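Local coordinates for protein gluconate kinase (Lactobacillus acidophilus, PDB 3LL3) that binds ATP and d-xylulose and probably transfers phosphate from ATP to a sugar or sugar acid, as an FGGY-type carbohydrate kinase, at residues Glu58-Phe61 / Asp62-Lys66; Thr219-Val222 / Lys223-Gly226; Val409-Leu412 / Cys413-Ile416; Pro465-Ala468 / Ala469-Lys473. All blocks are in the same frame, centred on the assembly; numbering follows the deposited sequence.

In the fold
The four contacts are all local ones within helices, and they form two pairs, about 40 to 58 Å apart between centres. Interaction 1 (helix 49-65) and interaction 2 (helix 219-225) come first along the chain, both in the N-terminal FGGY domain, with centres about 11 Å apart. Interaction 3 (helix 407-417, in the C-terminal FGGY domain) and interaction 4 (helix 465-485) follow, again with centres about 11 Å apart. Within each pair a polar contact joins the helices: Thr64 OG1 to Leu225 O, and Asn415 ND2 to Glu467 OE1. Interactions 2 and 4, on opposite sides of the chain's centre, lie farthest apart. Each pair thus ties together helices distant in sequence, and of the four interaction 3 alone borders the ATP site.

Interaction 1: residues Glu58-Phe61 / Asp62-Lys66; sequences EIIF and DLTQK
Phe61 O is approached by two donors one turn on: Gln65 N at 3.0 Å, the regular helical bond, and Thr64 OG1 at 2.7 Å. The hydroxyl approaches from the flank, with a C=O...O angle of 122°, whereas Gln65 N lies almost in line with the carbonyl. The placement follows from Thr64 chi1 (65°), which turns OG1 back between its own N and carbonyl carbon. Gln65 lies over the Phe61 ring: it folds back on itself at chi2 (-64°) and stacks there, with CG over one face, 3.9 Å from the centroid, while Phe61 CZ meets the amide carbon CD at 3.5 Å. The amide and ring planes are nearly parallel, which is the evidence for stacking rather than an edge contact. On another side of the helix, Ile59 CG2 and Leu63 CD1 lie side by side, 4.1 Å apart. Those two branched chains, with Ile60, pack helix 49-65 onto strands 4-11, 15-22, 27-34 and 70-78 of the N-terminal sheet. Thr64 OG1 has a second acceptor in Leu225 O, at the end of neighbouring helix 219-225; its single proton is shared between the two, the contact to Phe61 O being the shorter.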
loop_
_atom_site.group_PDB
_atom_site.type_symbol
_atom_site.label_atom_id
_atom_site.label_comp_id
_atom_site.label_asym_id
_atom_site.label_seq_id
_atom_site.Cartn_x
_atom_site.Cartn_y
_atom_site.Cartn_z
ATOM N N GLU A 58 -18.917 25.680 35.660
ATOM C CA GLU A 58 -19.631 24.515 36.125
ATOM C C GLU A 58 -18.644 23.512 36.726
ATOM O O GLU A 58 -18.838 23.015 37.833
ATOM C CB GLU A 58 -20.374 23.906 34.947
ATOM C CG GLU A 58 -21.618 23.149 35.312
ATOM C CD GLU A 58 -22.350 22.658 34.080
ATOM O OE1 GLU A 58 -22.430 23.430 33.094
ATOM O OE2 GLU A 58 -22.837 21.506 34.096
ATOM N N ILE A 59 -17.571 23.239 35.999
ATOM C CA ILE A 59 -16.525 22.355 36.485
ATOM C C ILE A 59 -15.953 22.827 37.820
ATOM O O ILE A 59 -15.890 22.057 38.779
ATOM C CB ILE A 59 -15.409 22.181 35.434
ATOM C CG1 ILE A 59 -15.925 21.320 34.280
ATOM C CG2 ILE A 59 -14.177 21.545 36.048
ATOM C CD1 ILE A 59 -15.090 21.416 33.029
ATOM N N ILE A 60 -15.559 24.094 37.896
ATOM C CA ILE A 60 -14.967 24.614 39.126
ATOM C C ILE A 60 -15.939 24.527 40.305
ATOM O O ILE A 60 -15.568 24.112 41.406
ATOM C CB ILE A 60 -14.471 26.042 38.943
ATOM C CG1 ILE A 60 -13.358 26.062 37.893
ATOM C CG2 ILE A 60 -14.008 26.630 40.288
ATOM C CD1 ILE A 60 -12.914 27.459 37.492
ATOM N N PHE A 61 -17.191 24.885 40.065
ATOM C CA PHE A 61 -18.187 24.803 41.122
ATOM C C PHE A 61 -18.332 23.366 41.647
ATOM O O PHE A 61 -18.281 23.138 42.861
ATOM C CB PHE A 61 -19.533 25.353 40.646
ATOM C CG PHE A 61 -20.609 25.315 41.694
ATOM C CD1 PHE A 61 -20.530 26.120 42.816
ATOM C CD2 PHE A 61 -21.696 24.469 41.562
ATOM C CE1 PHE A 61 -21.520 26.087 43.788
ATOM C CE2 PHE A 61 -22.687 24.438 42.528
ATOM C CZ PHE A 61 -22.596 25.246 43.639
ATOM N N ASP A 62 -18.497 22.407 40.735
ATOM C CA ASP A 62 -18.680 21.013 41.121
ATOM C C ASP A 62 -17.524 20.499 41.973
ATOM O O ASP A 62 -17.728 19.768 42.946
ATOM C CB ASP A 62 -18.843 20.130 39.887
ATOM C CG ASP A 62 -20.172 20.325 39.214
ATOM O OD1 ASP A 62 -20.944 21.192 39.675
ATOM O OD2 ASP A 62 -20.449 19.609 38.231
ATOM N N LEU A 63 -16.308 20.884 41.600
ATOM C CA LEU A 63 -15.123 20.508 42.362
ATOM C C LEU A 63 -15.158 21.068 43.788
ATOM O O LEU A 63 -14.897 20.344 44.748
ATOM C CB LEU A 63 -13.852 20.961 41.635
ATOM C CG LEU A 63 -13.538 20.178 40.354
ATOM C CD1 LEU A 63 -12.307 20.739 39.639
ATOM C CD2 LEU A 63 -13.363 18.677 40.648
ATOM N N THR A 64 -15.475 22.355 43.929
ATOM C CA THR A 64 -15.498 22.977 45.249
ATOM C C THR A 64 -16.607 22.405 46.130
ATOM O O THR A 64 -16.517 22.458 47.356
ATOM C CB THR A 64 -15.679 24.505 45.158
ATOM O OG1 THR A 64 -16.967 24.806 44.598
ATOM C CG2 THR A 64 -14.573 25.114 44.301
ATOM N N GLN A 65 -17.656 21.879 45.499
ATOM C CA GLN A 65 -18.764 21.265 46.223
ATOM C C GLN A 65 -18.318 19.972 46.897
ATOM O O GLN A 65 -18.932 19.510 47.854
ATOM C CB GLN A 65 -19.919 20.961 45.267
ATOM C CG GLN A 65 -20.678 22.183 44.796
ATOM C CD GLN A 65 -21.379 22.892 45.937
ATOM O OE1 GLN A 65 -20.758 23.637 46.698
ATOM N NE2 GLN A 65 -22.685 22.659 46.066
ATOM N N LYS A 66 -17.236 19.394 46.390
ATOM C CA LYS A 66 -16.786 18.086 46.830
ATOM C C LYS A 66 -15.984 18.132 48.119
ATOM O O LYS A 66 -15.693 17.097 48.701
ATOM C CB LYS A 66 -15.958 17.412 45.729
ATOM C CG LYS A 66 -16.782 16.990 44.531
ATOM C CD LYS A 66 -15.968 16.146 43.582
ATOM C CE LYS A 66 -16.875 15.287 42.717
ATOM N NZ LYS A 66 -17.724 16.106 41.809
#

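Interaction 2: residues Thr219-Val222 / Lys223-Gly226; sequences TEYV and KKLG
A Schellman motif joins Val222 to Gly226 where helix 219-225 ends. Gly226, at a positive phi of 84°, turns its N back into the last turn, with weak bonds to Val222 O (3.3 Å) and Lys223 O. Backbone bonds precede it: Lys223 N to Thr219 O, Lys224 N to Glu220 O, and Leu225 N to Tyr221 O at 3.0 Å. The Leu225 donor stands 40° out of the carbonyl plane. The charged contact is a salt bridge between Glu220 OE2 and Lys224 NZ at 3.2 Å, weak as a hydrogen bond. Both chains run extended beyond CG and cross on an exposed face, so solvent probably weakens the attraction further. Lys224 CE also lies near Glu220 CG (3.7 Å), adding an aliphatic contact to the ionic one. Apolar contacts are Tyr221 CB to Leu225 CG at 4.3 Å and, obliquely to the Tyr221 ring, Lys224 CD. The Tyr221 ring meets Phe53 edge-to-face (T-shaped), and the Tyr221 hydroxyl bonds Arg164, placing the helix against helices 49-65 and 157-166. Lys223 CE lies 3.9 Å from Thr219 CG2.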
loop_
_atom_site.group_PDB
_atom_site.type_symbol
_atom_site.label_atom_id
_atom_site.label_comp_id
_atom_site.label_asym_id
_atom_site.label_seq_id
_atom_site.Cartn_x
_atom_site.Cartn_y
_atom_site.Cartn_z
ATOM N N THR A 219 -15.919 39.552 42.099
ATOM C CA THR A 219 -16.761 39.016 43.174
ATOM C C THR A 219 -17.864 38.140 42.633
ATOM O O THR A 219 -18.200 37.122 43.217
ATOM C CB THR A 219 -17.482 40.099 44.021
ATOM O OG1 THR A 219 -16.766 41.339 43.985
ATOM C CG2 THR A 219 -17.623 39.621 45.453
ATOM N N GLU A 220 -18.452 38.570 41.530
ATOM C CA GLU A 220 -19.492 37.793 40.873
ATOM C C GLU A 220 -19.088 36.331 40.756
ATOM O O GLU A 220 -19.823 35.435 41.173
ATOM C CB GLU A 220 -19.754 38.352 39.482
ATOM C CG GLU A 220 -20.638 37.486 38.614
ATOM C CD GLU A 220 -20.869 38.123 37.263
ATOM O OE1 GLU A 220 -20.339 39.235 37.050
ATOM O OE2 GLU A 220 -21.574 37.524 36.419
ATOM N N TYR A 221 -17.917 36.095 40.175
ATOM C CA TYR A 221 -17.482 34.731 39.906
ATOM C C TYR A 221 -16.904 34.049 41.134
ATOM O O TYR A 221 -16.748 32.834 41.142
ATOM C CB TYR A 221 -16.510 34.693 38.723
ATOM C CG TYR A 221 -17.179 35.100 37.446
ATOM C CD1 TYR A 221 -18.140 34.289 36.864
ATOM C CD2 TYR A 221 -16.883 36.310 36.840
ATOM C CE1 TYR A 221 -18.780 34.668 35.702
ATOM C CE2 TYR A 221 -17.513 36.695 35.679
ATOM C CZ TYR A 221 -18.462 35.873 35.113
ATOM O OH TYR A 221 -19.100 36.258 33.953
ATOM N N VAL A 222 -16.608 34.817 42.181
ATOM C CA VAL A 222 -16.164 34.215 43.437
ATOM C C VAL A 222 -17.304 33.414 44.034
ATOM O O VAL A 222 -17.114 32.315 44.576
ATOM C CB VAL A 222 -15.727 35.271 44.463
ATOM C CG1 VAL A 222 -15.651 34.654 45.853
ATOM C CG2 VAL A 222 -14.388 35.870 44.060
ATOM N N LYS A 223 -18.498 33.984 43.925
ATOM C CA LYS A 223 -19.705 33.325 44.387
ATOM C C LYS A 223 -20.037 32.150 43.473
ATOM O O LYS A 223 -20.223 31.030 43.938
ATOM C CB LYS A 223 -20.869 34.322 44.397
ATOM C CG LYS A 223 -20.490 35.694 44.946
ATOM C CD LYS A 223 -21.589 36.739 44.712
ATOM C CE LYS A 223 -21.227 38.078 45.370
ATOM N NZ LYS A 223 -20.990 37.954 46.850
ATOM N N LYS A 224 -20.107 32.413 42.170
ATOM C CA LYS A 224 -20.566 31.413 41.214
ATOM C C LYS A 224 -19.677 30.174 41.202
ATOM O O LYS A 224 -20.160 29.071 40.965
ATOM C CB LYS A 224 -20.643 31.991 39.796
ATOM C CG LYS A 224 -21.728 33.045 39.591
ATOM C CD LYS A 224 -21.946 33.334 38.115
ATOM C CE LYS A 224 -22.781 34.600 37.909
ATOM N NZ LYS A 224 -23.248 34.755 36.498
ATOM N N LEU A 225 -18.382 30.363 41.441
ATOM C CA LEU A 225 -17.430 29.263 41.362
ATOM C C LEU A 225 -17.272 28.535 42.703
ATOM O O LEU A 225 -16.750 27.423 42.764
ATOM C CB LEU A 225 -16.074 29.765 40.866
ATOM C CG LEU A 225 -16.022 30.465 39.509
ATOM C CD1 LEU A 225 -14.594 30.484 39.012
ATOM C CD2 LEU A 225 -16.932 29.797 38.481
ATOM N N GLY A 226 -17.720 29.165 43.781
ATOM C CA GLY A 226 -17.691 28.518 45.074
ATOM C C GLY A 226 -16.346 28.671 45.742
ATOM O O GLY A 226 -15.938 27.820 46.537
#

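Interaction 3: residues Val409-Leu412 / Cys413-Ile416; sequences VRQL and CANI
In the beta-alpha-beta unit of strand 396-400, helix 407-417 and strand 421-424, the helix is held by Val409-Cys413, Arg410-Ala414, Gln411-Asn415 and Leu412-Ile416 backbone bonds. The shortest is Asn415 N to Gln411 O, 2.8 Å, and the longest Ala414 N to Arg410 O, 3.1 Å; the N-H...O angles are all above 155°, evidence of an undistorted turn. On the side of the helix that meets a loop and the strand, Val409 CG1 comes to 4.3 Å from Cys413 SG. Val409 itself packs on Phe403, a residue of the ATP pocket, and its side chain lies about 5 Å from the bound nucleotide; Cys413 continues that layer against Leu404 and Ile421. Asn415 has CG opposite its carbonyl carbon (chi1 -65°), which swings its amide back over the preceding turn, where CG lies 3.1 Å from Gln411 O. The buried Asn415 amide is satisfied beyond the helix, ND2 by Glu467 OE1 and OD1 by Asn464 N. Arg410 reaches outward, its NE bonded to Leu404 O and NH1 to Tyr461 OH. Leu412 and Ile416 pack on helix 365-388 and on Tyr471. Leu412 chi1, at -133°, is away from any staggered position, and its methyl CD2 lies 3.3 Å from Ile416 CD1, tighter than normal carbon contact, so the exact placement of that leucine end is doubtful.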
loop_
_atom_site.group_PDB
_atom_site.type_symbol
_atom_site.label_atom_id
_atom_site.label_comp_id
_atom_site.label_asym_id
_atom_site.label_seq_id
_atom_site.Cartn_x
_atom_site.Cartn_y
_atom_site.Cartn_z
ATOM N N VAL A 409 3.081 -2.671 22.578
ATOM C CA VAL A 409 3.373 -1.389 21.920
ATOM C C VAL A 409 4.480 -0.628 22.652
ATOM O O VAL A 409 5.341 -0.029 22.030
ATOM C CB VAL A 409 2.110 -0.534 21.754
ATOM C CG1 VAL A 409 2.443 0.891 21.218
ATOM C CG2 VAL A 409 1.142 -1.244 20.810
ATOM N N ARG A 410 4.477 -0.677 23.976
ATOM C CA ARG A 410 5.535 -0.023 24.735
ATOM C C ARG A 410 6.889 -0.571 24.332
ATOM O O ARG A 410 7.825 0.186 24.074
ATOM C CB ARG A 410 5.295 -0.187 26.236
ATOM C CG ARG A 410 4.122 0.636 26.729
ATOM C CD ARG A 410 3.657 0.204 28.101
ATOM N NE ARG A 410 2.588 1.071 28.586
ATOM C CZ ARG A 410 2.090 1.016 29.818
ATOM N NH1 ARG A 410 2.562 0.117 30.682
ATOM N NH2 ARG A 410 1.127 1.851 30.191
ATOM N N GLN A 411 6.986 -1.897 24.254
ATOM C CA GLN A 411 8.251 -2.536 23.922
ATOM C C GLN A 411 8.652 -2.276 22.485
ATOM O O GLN A 411 9.839 -2.100 22.160
ATOM C CB GLN A 411 8.175 -4.057 24.178
ATOM C CG GLN A 411 9.509 -4.749 23.984
ATOM C CD GLN A 411 10.546 -4.276 24.993
ATOM O OE1 GLN A 411 11.666 -3.906 24.631
ATOM N NE2 GLN A 411 10.166 -4.264 26.261
ATOM N N LEU A 412 7.653 -2.273 21.611
ATOM C CA LEU A 412 7.900 -1.985 20.204
ATOM C C LEU A 412 8.491 -0.576 20.044
ATOM O O LEU A 412 9.414 -0.353 19.253
ATOM C CB LEU A 412 6.589 -2.101 19.427
ATOM C CG LEU A 412 6.694 -2.899 18.147
ATOM C CD1 LEU A 412 5.327 -3.203 17.584
ATOM C CD2 LEU A 412 7.495 -2.089 17.174
ATOM N N CYS A 413 7.959 0.376 20.803
ATOM C CA CYS A 413 8.500 1.747 20.767
ATOM C C CYS A 413 9.948 1.742 21.207
ATOM O O CYS A 413 10.802 2.360 20.580
ATOM C CB CYS A 413 7.707 2.676 21.691
ATOM S SG CYS A 413 6.088 3.165 21.038
ATOM N N ALA A 414 10.213 1.053 22.311
ATOM C CA ALA A 414 11.577 0.912 22.816
ATOM C C ALA A 414 12.500 0.339 21.737
ATOM O O ALA A 414 13.611 0.829 21.534
ATOM C CB ALA A 414 11.588 0.005 24.043
ATOM N N ASN A 415 12.039 -0.722 21.075
ATOM C CA ASN A 415 12.822 -1.378 20.034
ATOM C C ASN A 415 13.078 -0.521 18.777
ATOM O O ASN A 415 14.164 -0.585 18.193
ATOM C CB ASN A 415 12.163 -2.703 19.655
ATOM C CG ASN A 415 12.173 -3.705 20.801
ATOM O OD1 ASN A 415 12.854 -3.501 21.804
ATOM N ND2 ASN A 415 11.415 -4.785 20.658
ATOM N N ILE A 416 12.074 0.260 18.369
ATOM C CA ILE A 416 12.198 1.158 17.220
ATOM C C ILE A 416 12.993 2.423 17.545
ATOM O O ILE A 416 13.906 2.788 16.798
ATOM C CB ILE A 416 10.818 1.518 16.643
ATOM C CG1 ILE A 416 10.242 0.302 15.904
ATOM C CG2 ILE A 416 10.907 2.733 15.724
ATOM C CD1 ILE A 416 8.794 0.471 15.495
#

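Interaction 4: residues Pro465-Ala468 / Ala469-Lys473; sequences PKEA and ATYQK
Tyr471 rises from helix 465-485 beside Glu467, one turn earlier, and the contact can be followed outward along it. CB lies 3.7 Å from Glu467 O, the carbonyl that also accepts Tyr471 N at 2.9 Å and nearly straight (N-H...O 168°). With chi1 at -73°, CG sits beside the backbone N and it too lies against Glu467 O; the ring runs back past that carbonyl, CD2 coming to 3.2 Å from Glu467 O. Farther out, CE2 meets the carboxylate: Glu467 OE1 approaches in the plane of the ring, at its edge, 3.5 Å from CE2. The carboxylate is turned 66° against the ring, so the groups do not stack, and the acid oxygen would face the slightly positive rim of C-H groups. At the tip, OH bonds Glu374 OE2, with a weak bond to Arg370 NH1. Glu467 OE1 also accepts from Asn415 ND2, consistent with its position beside the ring. The backbone turn beneath is completed by Ala469 N to Pro465 O (3.1 Å), Thr470 N to Lys466 O, and Gln472 N to Ala468 O (2.8 Å). The arrangement is an i to i+4 pair on one face of a helix, its aromatic and acidic members together packing helix 465-485 against helix 407-417.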
loop_
_atom_site.group_PDB
_atom_site.type_symbol
_atom_site.label_atom_id
_atom_site.label_comp_id
_atom_site.label_asym_id
_atom_site.label_seq_id
_atom_site.Cartn_x
_atom_site.Cartn_y
_atom_site.Cartn_z
ATOM N N PRO A 465 17.853 -5.874 22.060
ATOM C CA PRO A 465 18.934 -5.690 21.079
ATOM C C PRO A 465 18.660 -6.372 19.737
ATOM O O PRO A 465 18.964 -5.801 18.682
ATOM C CB PRO A 465 20.135 -6.371 21.748
ATOM C CG PRO A 465 19.823 -6.352 23.199
ATOM C CD PRO A 465 18.333 -6.481 23.313
ATOM N N LYS A 466 18.117 -7.587 19.789
ATOM C CA LYS A 466 17.831 -8.348 18.580
ATOM C C LYS A 466 16.788 -7.637 17.706
ATOM O O LYS A 466 17.067 -7.309 16.561
ATOM C CB LYS A 466 17.379 -9.761 18.951
ATOM C CG LYS A 466 17.737 -10.802 17.925
ATOM C CD LYS A 466 17.495 -12.199 18.467
ATOM C CE LYS A 466 18.082 -13.251 17.533
ATOM N NZ LYS A 466 19.537 -13.004 17.275
ATOM N N GLU A 467 15.600 -7.379 18.254
ATOM C CA GLU A 467 14.572 -6.617 17.534
ATOM C C GLU A 467 15.021 -5.202 17.162
ATOM O O GLU A 467 14.708 -4.709 16.073
ATOM C CB GLU A 467 13.272 -6.543 18.330
ATOM C CG GLU A 467 12.515 -7.843 18.420
ATOM C CD GLU A 467 11.016 -7.623 18.537
ATOM O OE1 GLU A 467 10.574 -6.446 18.548
ATOM O OE2 GLU A 467 10.269 -8.625 18.612
ATOM N N ALA A 468 15.743 -4.540 18.061
ATOM C CA ALA A 468 16.227 -3.200 17.767
ATOM C C ALA A 468 17.038 -3.202 16.478
ATOM O O ALA A 468 16.909 -2.295 15.644
ATOM C CB ALA A 468 17.051 -2.643 18.929
ATOM N N ALA A 469 17.866 -4.226 16.308
ATOM C CA ALA A 469 18.650 -4.373 15.087
ATOM C C ALA A 469 17.761 -4.582 13.860
ATOM O O ALA A 469 18.019 -4.020 12.783
ATOM C CB ALA A 469 19.651 -5.518 15.218
ATOM N N THR A 470 16.727 -5.404 14.019
ATOM C CA THR A 470 15.814 -5.654 12.907
ATOM C C THR A 470 15.194 -4.317 12.454
ATOM O O THR A 470 15.177 -3.980 11.264
ATOM C CB THR A 470 14.695 -6.608 13.333
ATOM O OG1 THR A 470 15.256 -7.873 13.730
ATOM C CG2 THR A 470 13.717 -6.804 12.189
ATOM N N TYR A 471 14.702 -3.554 13.421
ATOM C CA TYR A 471 14.044 -2.297 13.120
ATOM C C TYR A 471 15.020 -1.274 12.575
ATOM O O TYR A 471 14.668 -0.452 11.742
ATOM C CB TYR A 471 13.282 -1.772 14.346
ATOM C CG TYR A 471 12.034 -2.583 14.582
ATOM C CD1 TYR A 471 11.038 -2.649 13.607
ATOM C CD2 TYR A 471 11.871 -3.322 15.742
ATOM C CE1 TYR A 471 9.903 -3.408 13.798
ATOM C CE2 TYR A 471 10.746 -4.092 15.941
ATOM C CZ TYR A 471 9.766 -4.130 14.972
ATOM O OH TYR A 471 8.652 -4.899 15.186
ATOM N N GLN A 472 16.255 -1.337 13.044
ATOM C CA GLN A 472 17.278 -0.413 12.578
ATOM C C GLN A 472 17.572 -0.636 11.101
ATOM O O GLN A 472 17.884 0.310 10.362
ATOM C CB GLN A 472 18.546 -0.580 13.411
ATOM C CG GLN A 472 19.545 0.538 13.265
ATOM C CD GLN A 472 20.450 0.660 14.486
ATOM O OE1 GLN A 472 20.142 0.131 15.563
ATOM N NE2 GLN A 472 21.571 1.360 14.324
ATOM N N LYS A 473 17.476 -1.891 10.667
ATOM C CA LYS A 473 17.669 -2.204 9.270
ATOM C C LYS A 473 16.414 -1.892 8.451
ATOM O O LYS A 473 16.500 -1.519 7.281
ATOM C CB LYS A 473 18.118 -3.665 9.084
ATOM C CG LYS A 473 18.139 -4.099 7.629
ATOM C CD LYS A 473 18.835 -5.446 7.418
ATOM C CE LYS A 473 19.180 -5.661 5.942
ATOM N NZ LYS A 473 20.089 -6.822 5.759
#